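Local coordinates for carbohydrate binding protein, putative, cpb33A (Cellvibrio japonicus, PDB 5FJQ) that acts as a copper-dependent lytic polysaccharide monooxygenase important for efficient use of chitin, this chain being the monooxygenase domain of a longer protein, at residues Asp51-Tyr56 / Ile158-Trp163; Pro87-Phe92 / Thr141-Leu146. One frame throughout, in Å; residues are numbered along the deposited sequence.

Contact 1: residues Asp51-Tyr56 / Ile158-Trp163; sequences DNHDYY and IWQRDW
Gln160 OE1 accepts a hydrogen bond from the backbone N of Asp51 at 2.7 Å. The N-H points well at the oxygen (158°), but the donor sits above the carbonyl plane, away from either lone pair. Gln160 NE2 donates to Arg161 O at 3.0 Å in a nearly straight bond within the amide plane, and also to Val49 O. These bonds fix the rotation of the buried amide. The bend at chi2 (69°) turns the amide toward residues 51-56, with OE1 facing Asp51 N and NE2 facing Arg161 O.

Gln160 OE1 also lies 3.2 Å from His53 CE1; the ring and the amide plane are 25° apart. Ile158 CG2 covers one face of the His53 imidazole in a CH-pi contact, 3.7 Å from the ring centroid. Both ring nitrogens are bonded elsewhere, ND1 to Tyr172 and NE2 to Tyr104. Tyr104 also bonds Asp51 OD1, which forms a salt bridge with Arg106. At the outer side Asp51 CB rests 3.9 Å from Trp163 CH2.

The contact seats a loop and short helical turn on strand 152-161 of the beta-sandwich core of an AA10 monooxygenase, with the side chain of Gln160 about 11 Å from the bound copper ion.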
ATOM      1  N   ASP A  51      15.229  -3.976   4.618  1.00 16.33           N
ATOM      2  CA  ASP A  51      14.333  -4.488   5.667  1.00 17.45           C
ATOM      3  C   ASP A  51      14.279  -3.582   6.951  1.00 19.40           C
ATOM      4  O   ASP A  51      14.264  -4.056   8.098  1.00 16.22           O
ATOM      5  CB  ASP A  51      14.795  -5.932   5.932  1.00 18.07           C
ATOM      6  CG  ASP A  51      13.916  -6.661   6.891  1.00 19.50           C
ATOM      7  OD1 ASP A  51      12.684  -6.554   6.777  1.00 17.52           O
ATOM      8  OD2 ASP A  51      14.502  -7.289   7.780  1.00 22.66           O
ATOM      9  N   ASN A  52      14.406  -2.253   6.731  1.00 18.39           N
ATOM     10  CA  ASN A  52      14.431  -1.289   7.827  1.00 20.02           C
ATOM     11  C   ASN A  52      13.601  -0.075   7.431  1.00 18.79           C
ATOM     12  O   ASN A  52      14.062   1.081   7.474  1.00 16.77           O
ATOM     13  CB  ASN A  52      15.861  -0.889   8.145  1.00 18.86           C
ATOM     14  CG  ASN A  52      16.670  -0.582   6.901  1.00 21.49           C
ATOM     15  OD1 ASN A  52      16.131  -0.604   5.757  1.00 19.32           O
ATOM     16  ND2 ASN A  52      17.965  -0.339   7.093  1.00 15.38           N
ATOM     17  N   HIS A  53      12.401  -0.372   6.952  1.00 21.51           N
ATOM     18  CA  HIS A  53      11.500   0.607   6.346  1.00 20.65           C
ATOM     19  C   HIS A  53      11.126   1.720   7.277  1.00 18.42           C
ATOM     20  O   HIS A  53      10.880   2.852   6.841  1.00 19.20           O
ATOM     21  CB  HIS A  53      10.191  -0.093   5.919  1.00 20.81           C
ATOM     22  CG  HIS A  53      10.399  -1.399   5.267  1.00 24.16           C
ATOM     23  ND1 HIS A  53      10.828  -1.516   3.961  1.00 24.02           N
ATOM     24  CD2 HIS A  53      10.202  -2.662   5.720  1.00 25.99           C
ATOM     25  CE1 HIS A  53      10.928  -2.796   3.657  1.00 27.83           C
ATOM     26  NE2 HIS A  53      10.525  -3.512   4.691  1.00 26.28           N
ATOM     27  N   ASP A  54      11.066   1.428   8.571  1.00 19.30           N
ATOM     28  CA  ASP A  54      10.658   2.474   9.511  1.00 20.22           C
ATOM     29  C   ASP A  54      11.701   3.547   9.736  1.00 19.26           C
ATOM     30  O   ASP A  54      11.359   4.613  10.211  1.00 20.86           O
ATOM     31  CB  ASP A  54      10.199   1.943  10.873  1.00 20.61           C
ATOM     32  CG  ASP A  54      11.285   1.178  11.587  1.00 22.69           C
ATOM     33  OD1 ASP A  54      12.294   0.778  10.955  1.00 24.20           O
ATOM     34  OD2 ASP A  54      11.129   0.957  12.794  1.00 26.33           O
ATOM     35  N   TYR A  55      12.965   3.263   9.447  1.00 17.98           N
ATOM     36  CA  TYR A  55      13.988   4.301   9.479  1.00 16.11           C
ATOM     37  C   TYR A  55      13.738   5.399   8.422  1.00 18.92           C
ATOM     38  O   TYR A  55      13.860   6.607   8.710  1.00 20.73           O
ATOM     39  CB  TYR A  55      15.433   3.715   9.359  1.00 15.67           C
ATOM     40  CG  TYR A  55      16.454   4.831   9.309  1.00 14.77           C
ATOM     41  CD1 TYR A  55      16.872   5.438  10.519  1.00 15.69           C
ATOM     42  CD2 TYR A  55      17.032   5.265   8.117  1.00 15.09           C
ATOM     43  CE1 TYR A  55      17.795   6.474  10.519  1.00 15.36           C
ATOM     44  CE2 TYR A  55      17.932   6.369   8.103  1.00 13.48           C
ATOM     45  CZ  TYR A  55      18.346   6.934   9.337  1.00 15.41           C
ATOM     46  OH  TYR A  55      19.266   8.049   9.464  1.00 16.51           O
ATOM     47  N   TYR A  56      13.403   4.972   7.199  1.00 19.11           N
ATOM     48  CA  TYR A  56      13.260   5.843   6.054  1.00 19.63           C
ATOM     49  C   TYR A  56      11.875   6.519   5.963  1.00 20.36           C
ATOM     50  O   TYR A  56      11.799   7.668   5.483  1.00 19.46           O
ATOM     51  CB  TYR A  56      13.549   5.062   4.749  1.00 19.36           C
ATOM     52  CG  TYR A  56      14.989   4.634   4.673  1.00 18.70           C
ATOM     53  CD1 TYR A  56      15.974   5.533   4.258  1.00 18.99           C
ATOM     54  CD2 TYR A  56      15.385   3.363   5.086  1.00 18.22           C
ATOM     55  CE1 TYR A  56      17.286   5.155   4.200  1.00 18.96           C
ATOM     56  CE2 TYR A  56      16.728   2.970   5.028  1.00 17.72           C
ATOM     57  CZ  TYR A  56      17.660   3.871   4.590  1.00 20.16           C
ATOM     58  OH  TYR A  56      19.016   3.533   4.581  1.00 21.98           O
ATOM     59  N   ILE A 158       4.271  -4.354   1.388  1.00 16.64           N
ATOM     60  CA  ILE A 158       5.587  -3.811   1.223  1.00 15.29           C
ATOM     61  C   ILE A 158       6.380  -4.796   0.412  1.00 15.90           C
ATOM     62  O   ILE A 158       6.396  -6.037   0.694  1.00 15.08           O
ATOM     63  CB  ILE A 158       6.373  -3.720   2.562  1.00 16.70           C
ATOM     64  CG1 ILE A 158       5.694  -2.791   3.563  1.00 17.52           C
ATOM     65  CG2 ILE A 158       7.829  -3.312   2.299  1.00 18.71           C
ATOM     66  CD1 ILE A 158       6.548  -2.504   4.805  1.00 14.63           C
ATOM     67  N   TRP A 159       7.018  -4.266  -0.616  1.00 14.91           N
ATOM     68  CA  TRP A 159       7.863  -5.056  -1.503  1.00 15.38           C
ATOM     69  C   TRP A 159       9.305  -4.726  -1.250  1.00 16.92           C
ATOM     70  O   TRP A 159       9.741  -3.574  -1.542  1.00 14.90           O
ATOM     71  CB  TRP A 159       7.476  -4.769  -2.978  1.00 15.39           C
ATOM     72  CG  TRP A 159       8.322  -5.508  -3.959  1.00 16.74           C
ATOM     73  CD1 TRP A 159       9.166  -6.559  -3.701  1.00 16.83           C
ATOM     74  CD2 TRP A 159       8.392  -5.276  -5.386  1.00 16.37           C
ATOM     75  NE1 TRP A 159       9.783  -6.984  -4.890  1.00 16.78           N
ATOM     76  CE2 TRP A 159       9.349  -6.189  -5.917  1.00 16.41           C
ATOM     77  CE3 TRP A 159       7.830  -4.319  -6.234  1.00 17.78           C
ATOM     78  CZ2 TRP A 159       9.678  -6.240  -7.280  1.00 15.51           C
ATOM     79  CZ3 TRP A 159       8.139  -4.381  -7.632  1.00 19.25           C
ATOM     80  CH2 TRP A 159       9.083  -5.318  -8.121  1.00 16.29           C
ATOM     81  N   GLN A 160      10.047  -5.713  -0.729  1.00 17.23           N
ATOM     82  CA  GLN A 160      11.477  -5.551  -0.455  1.00 18.64           C
ATOM     83  C   GLN A 160      12.255  -6.263  -1.610  1.00 17.48           C
ATOM     84  O   GLN A 160      12.179  -7.491  -1.774  1.00 16.91           O
ATOM     85  CB  GLN A 160      11.886  -6.054   0.986  1.00 17.50           C
ATOM     86  CG  GLN A 160      13.393  -6.014   1.299  1.00 18.23           C
ATOM     87  CD  GLN A 160      13.953  -4.629   1.432  1.00 18.86           C
ATOM     88  OE1 GLN A 160      13.685  -3.899   2.430  1.00 17.38           O
ATOM     89  NE2 GLN A 160      14.804  -4.267   0.481  1.00 16.61           N
ATOM     90  N   ARG A 161      12.911  -5.424  -2.426  1.00 18.66           N
ATOM     91  CA  ARG A 161      13.817  -5.818  -3.512  1.00 19.89           C
ATOM     92  C   ARG A 161      15.049  -6.479  -2.853  1.00 22.95           C
ATOM     93  O   ARG A 161      15.521  -6.028  -1.786  1.00 22.43           O
ATOM     94  CB  ARG A 161      14.199  -4.577  -4.339  1.00 21.45           C
ATOM     95  CG  ARG A 161      15.197  -4.822  -5.473  1.00 22.77           C
ATOM     96  CD  ARG A 161      15.261  -3.608  -6.377  1.00 21.47           C
ATOM     97  NE  ARG A 161      16.076  -3.852  -7.574  1.00 23.60           N
ATOM     98  CZ  ARG A 161      16.563  -2.870  -8.340  1.00 23.22           C
ATOM     99  NH1 ARG A 161      16.279  -1.615  -8.019  1.00 23.28           N
ATOM    100  NH2 ARG A 161      17.321  -3.125  -9.405  1.00 20.38           N
ATOM    101  N   ASP A 162      15.553  -7.561  -3.445  1.00 23.65           N
ATOM    102  CA  ASP A 162      16.615  -8.340  -2.791  1.00 24.51           C
ATOM    103  C   ASP A 162      17.975  -7.666  -2.897  1.00 23.78           C
ATOM    104  O   ASP A 162      18.576  -7.687  -3.969  1.00 22.44           O
ATOM    105  CB  ASP A 162      16.693  -9.722  -3.410  1.00 23.75           C
ATOM    106  CG  ASP A 162      17.544 -10.643  -2.600  1.00 24.83           C
ATOM    107  OD1 ASP A 162      18.575 -10.220  -2.088  1.00 25.20           O
ATOM    108  OD2 ASP A 162      17.143 -11.791  -2.450  1.00 23.60           O
ATOM    109  N   TRP A 163      18.474  -7.077  -1.792  1.00 23.94           N
ATOM    110  CA  TRP A 163      19.662  -6.247  -1.932  1.00 22.02           C
ATOM    111  C   TRP A 163      20.938  -7.106  -2.055  1.00 22.80           C
ATOM    112  O   TRP A 163      21.998  -6.594  -2.436  1.00 23.69           O
ATOM    113  CB  TRP A 163      19.806  -5.253  -0.778  1.00 22.57           C
ATOM    114  CG  TRP A 163      20.019  -5.943   0.483  1.00 24.28           C
ATOM    115  CD1 TRP A 163      21.213  -6.380   1.002  1.00 23.59           C
ATOM    116  CD2 TRP A 163      18.997  -6.365   1.398  1.00 25.37           C
ATOM    117  NE1 TRP A 163      21.001  -7.041   2.207  1.00 24.81           N
ATOM    118  CE2 TRP A 163      19.652  -7.045   2.476  1.00 27.19           C
ATOM    119  CE3 TRP A 163      17.586  -6.238   1.418  1.00 23.15           C
ATOM    120  CZ2 TRP A 163      18.943  -7.566   3.568  1.00 27.92           C
ATOM    121  CZ3 TRP A 163      16.885  -6.756   2.488  1.00 24.08           C
ATOM    122  CH2 TRP A 163      17.562  -7.412   3.565  1.00 25.45           C
TER

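Contact 2: residues Pro87-Phe92 / Thr141-Leu146; sequences PGAREF and THNVIL
Arg90 and Val144 face each other where strands 88-96 and 139-146 pair antiparallel, at one edge of the three-stranded sheet of the immunoglobulin-like beta-sandwich of this monooxygenase. Phe92 lies across from His142 and Gly88 from Leu146. Each of these three is a hydrogen-bonded pair, so six backbone bonds join the strands; Gly88 N to Leu146 O, at 2.8 Å, is one of them. Ala89-Ile145 and Glu91-Asn143 are the non-hydrogen-bonded pairs between them.

The two faces differ sharply. On the inner face the Phe92 ring crosses the Val144 side chain at about a right angle. CD1 of Phe92 presses on Val144 CG2 at 3.3 Å, a tight approach. Leu146 CD2 reaches the far end of the same ring, 4.0 Å from Phe92 CE1. Ile155 of strand 152-161 touches both Phe92 and Leu146, while Ile128 touches Val144 and Leu146, so this face packs on the second sheet. The buried His142 has its polar partner there too: ND1 is hydrogen-bonded to the hydroxyl of Tyr107.

The other face carries Ala89, Glu91, Asn143 and Ile145, all exposed. These side chains touch across the strands but lie on the solvent side. Glu91 reaches over to Thr141, its OE1 3.9 Å from Thr141 CG2, and Ile145 bends its CD1 in over Ala89 CB at 3.5 Å. That bend comes from chi2 (-45°), which folds the branch toward the neighbouring strand.

The CB of Arg90 is on the inner face, while the guanidinium turns off to the backbone oxygen of Ser84 through NH1. Only the base of the side chain meets the other strand, where Arg90 CB sits 3.3 Å from Leu146 CD1.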
ATOM      1  N   PRO A  87     -13.142 -12.358   6.180  1.00 21.29           N
ATOM      2  CA  PRO A  87     -12.026 -13.101   6.759  1.00 22.43           C
ATOM      3  C   PRO A  87     -11.750 -14.343   5.944  1.00 22.56           C
ATOM      4  O   PRO A  87     -12.663 -14.865   5.286  1.00 25.31           O
ATOM      5  CB  PRO A  87     -12.512 -13.403   8.203  1.00 20.20           C
ATOM      6  CG  PRO A  87     -13.465 -12.285   8.502  1.00 17.69           C
ATOM      7  CD  PRO A  87     -14.186 -12.118   7.187  1.00 19.06           C
ATOM      8  N   GLY A  88     -10.500 -14.780   5.938  1.00 22.11           N
ATOM      9  CA  GLY A  88     -10.057 -15.819   5.046  1.00 21.12           C
ATOM     10  C   GLY A  88      -9.214 -15.396   3.860  1.00 21.52           C
ATOM     11  O   GLY A  88      -8.752 -14.233   3.740  1.00 20.67           O
ATOM     12  N   ALA A  89      -9.009 -16.343   2.962  1.00 22.37           N
ATOM     13  CA  ALA A  89      -8.058 -16.141   1.880  1.00 21.66           C
ATOM     14  C   ALA A  89      -8.559 -15.062   0.928  1.00 19.80           C
ATOM     15  O   ALA A  89      -9.729 -15.004   0.614  1.00 19.65           O
ATOM     16  CB  ALA A  89      -7.790 -17.439   1.153  1.00 20.61           C
ATOM     17  N   ARG A  90      -7.677 -14.126   0.596  1.00 18.23           N
ATOM     18  CA  ARG A  90      -7.981 -13.137  -0.448  1.00 18.84           C
ATOM     19  C   ARG A  90      -6.726 -12.990  -1.329  1.00 20.24           C
ATOM     20  O   ARG A  90      -5.644 -12.820  -0.825  1.00 16.98           O
ATOM     21  CB  ARG A  90      -8.413 -11.815   0.208  1.00 18.90           C
ATOM     22  CG  ARG A  90      -8.835 -10.716  -0.759  1.00 21.03           C
ATOM     23  CD  ARG A  90      -9.979 -11.208  -1.609  1.00 20.54           C
ATOM     24  NE  ARG A  90     -10.292 -10.146  -2.526  1.00 24.66           N
ATOM     25  CZ  ARG A  90     -11.418  -9.436  -2.533  1.00 22.45           C
ATOM     26  NH1 ARG A  90     -12.467  -9.726  -1.721  1.00 24.03           N
ATOM     27  NH2 ARG A  90     -11.495  -8.460  -3.418  1.00 20.46           N
ATOM     28  N   GLU A  91      -6.835 -13.150  -2.640  1.00 19.82           N
ATOM     29  CA  GLU A  91      -5.672 -12.794  -3.498  1.00 19.84           C
ATOM     30  C   GLU A  91      -5.391 -11.261  -3.552  1.00 18.45           C
ATOM     31  O   GLU A  91      -6.309 -10.426  -3.707  1.00 19.92           O
ATOM     32  CB  GLU A  91      -5.775 -13.303  -4.955  1.00 22.16           C
ATOM     33  CG  GLU A  91      -6.229 -14.745  -5.092  1.00 29.83           C
ATOM     34  CD  GLU A  91      -5.725 -15.400  -6.362  1.00 35.31           C
ATOM     35  OE1 GLU A  91      -5.556 -14.712  -7.409  1.00 33.55           O
ATOM     36  OE2 GLU A  91      -5.461 -16.616  -6.291  1.00 37.04           O
ATOM     37  N   PHE A  92      -4.110 -10.962  -3.423  1.00 15.74           N
ATOM     38  CA  PHE A  92      -3.509  -9.635  -3.618  1.00 15.03           C
ATOM     39  C   PHE A  92      -2.476  -9.727  -4.727  1.00 14.64           C
ATOM     40  O   PHE A  92      -1.640 -10.641  -4.775  1.00 14.61           O
ATOM     41  CB  PHE A  92      -2.862  -9.138  -2.318  1.00 13.85           C
ATOM     42  CG  PHE A  92      -3.854  -8.769  -1.250  1.00 14.55           C
ATOM     43  CD1 PHE A  92      -4.499  -9.753  -0.490  1.00 15.58           C
ATOM     44  CD2 PHE A  92      -4.208  -7.469  -1.055  1.00 15.26           C
ATOM     45  CE1 PHE A  92      -5.438  -9.387   0.470  1.00 15.75           C
ATOM     46  CE2 PHE A  92      -5.159  -7.097  -0.100  1.00 17.14           C
ATOM     47  CZ  PHE A  92      -5.770  -8.057   0.658  1.00 16.99           C
ATOM     48  N   THR A 141       1.628 -12.633  -7.058  1.00 16.54           N
ATOM     49  CA  THR A 141       0.371 -12.927  -6.434  1.00 17.52           C
ATOM     50  C   THR A 141       0.551 -13.573  -5.064  1.00 18.77           C
ATOM     51  O   THR A 141       1.294 -14.542  -4.894  1.00 17.06           O
ATOM     52  CB  THR A 141      -0.572 -13.848  -7.296  1.00 18.10           C
ATOM     53  OG1 THR A 141      -0.701 -13.268  -8.604  1.00 17.32           O
ATOM     54  CG2 THR A 141      -1.874 -13.816  -6.680  1.00 17.05           C
ATOM     55  N   HIS A 142      -0.149 -13.006  -4.088  1.00 18.90           N
ATOM     56  CA  HIS A 142      -0.045 -13.481  -2.730  1.00 15.84           C
ATOM     57  C   HIS A 142      -1.460 -13.744  -2.218  1.00 16.44           C
ATOM     58  O   HIS A 142      -2.296 -12.879  -2.210  1.00 13.86           O
ATOM     59  CB  HIS A 142       0.702 -12.413  -1.939  1.00 14.41           C
ATOM     60  CG  HIS A 142       1.960 -11.980  -2.616  1.00 13.19           C
ATOM     61  ND1 HIS A 142       2.139 -10.703  -3.118  1.00 13.51           N
ATOM     62  CD2 HIS A 142       3.081 -12.666  -2.927  1.00 12.51           C
ATOM     63  CE1 HIS A 142       3.321 -10.627  -3.706  1.00 12.97           C
ATOM     64  NE2 HIS A 142       3.928 -11.792  -3.575  1.00 12.98           N
ATOM     65  N   ASN A 143      -1.738 -14.998  -1.858  1.00 18.11           N
ATOM     66  CA  ASN A 143      -2.994 -15.289  -1.256  1.00 19.75           C
ATOM     67  C   ASN A 143      -2.997 -15.064   0.248  1.00 21.44           C
ATOM     68  O   ASN A 143      -2.691 -16.012   0.978  1.00 22.08           O
ATOM     69  CB  ASN A 143      -3.255 -16.752  -1.427  1.00 25.61           C
ATOM     70  CG  ASN A 143      -4.383 -17.019  -2.381  1.00 33.33           C
ATOM     71  OD1 ASN A 143      -4.356 -16.552  -3.548  1.00 36.69           O
ATOM     72  ND2 ASN A 143      -5.391 -17.770  -1.902  1.00 32.97           N
ATOM     73  N   VAL A 144      -3.428 -13.893   0.689  1.00 17.65           N
ATOM     74  CA  VAL A 144      -3.152 -13.384   2.061  1.00 17.31           C
ATOM     75  C   VAL A 144      -4.294 -13.897   2.858  1.00 18.50           C
ATOM     76  O   VAL A 144      -5.437 -13.886   2.346  1.00 17.28           O
ATOM     77  CB  VAL A 144      -3.170 -11.835   2.070  1.00 16.45           C
ATOM     78  CG1 VAL A 144      -2.989 -11.249   3.480  1.00 16.96           C
ATOM     79  CG2 VAL A 144      -2.092 -11.337   1.133  1.00 15.80           C
ATOM     80  N   ILE A 145      -4.043 -14.444   4.055  1.00 17.29           N
ATOM     81  CA  ILE A 145      -5.184 -14.860   4.838  1.00 19.43           C
ATOM     82  C   ILE A 145      -5.629 -13.667   5.717  1.00 19.40           C
ATOM     83  O   ILE A 145      -4.896 -13.224   6.632  1.00 18.85           O
ATOM     84  CB  ILE A 145      -4.957 -16.189   5.642  1.00 20.57           C
ATOM     85  CG1 ILE A 145      -4.443 -17.358   4.776  1.00 19.97           C
ATOM     86  CG2 ILE A 145      -6.141 -16.542   6.542  1.00 22.24           C
ATOM     87  CD1 ILE A 145      -5.106 -17.597   3.422  1.00 19.64           C
ATOM     88  N   LEU A 146      -6.810 -13.119   5.437  1.00 17.45           N
ATOM     89  CA  LEU A 146      -7.330 -11.967   6.210  1.00 16.35           C
ATOM     90  C   LEU A 146      -7.846 -12.469   7.537  1.00 15.81           C
ATOM     91  O   LEU A 146      -8.631 -13.465   7.577  1.00 15.66           O
ATOM     92  CB  LEU A 146      -8.425 -11.236   5.447  1.00 17.61           C
ATOM     93  CG  LEU A 146      -7.951 -10.760   4.081  1.00 16.68           C
ATOM     94  CD1 LEU A 146      -9.163 -10.466   3.176  1.00 18.10           C
ATOM     95  CD2 LEU A 146      -6.986  -9.587   4.162  1.00 14.48           C
TER

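How the contacts relate
From the N terminus, the chain first passes residues 51-56 and then 87-92. Residues 141-146 return to 87-92, and contact 2 closes a loop of 48 residues. Strand 152-161 follows next, and its end meets residues 51-56, so contact 1 closes a loop of 101 residues. Contact 2 is nested inside that loop. The two do not touch: their centres lie 22 Å apart and their nearest atoms about 7 Å. Contact 2 joins two strands within the three-stranded sheet. Contact 1 ties a loop and short helix to the mixed sheet. Strands 139-146 and 152-161 are consecutive, so the chain passes directly from one sheet to the other.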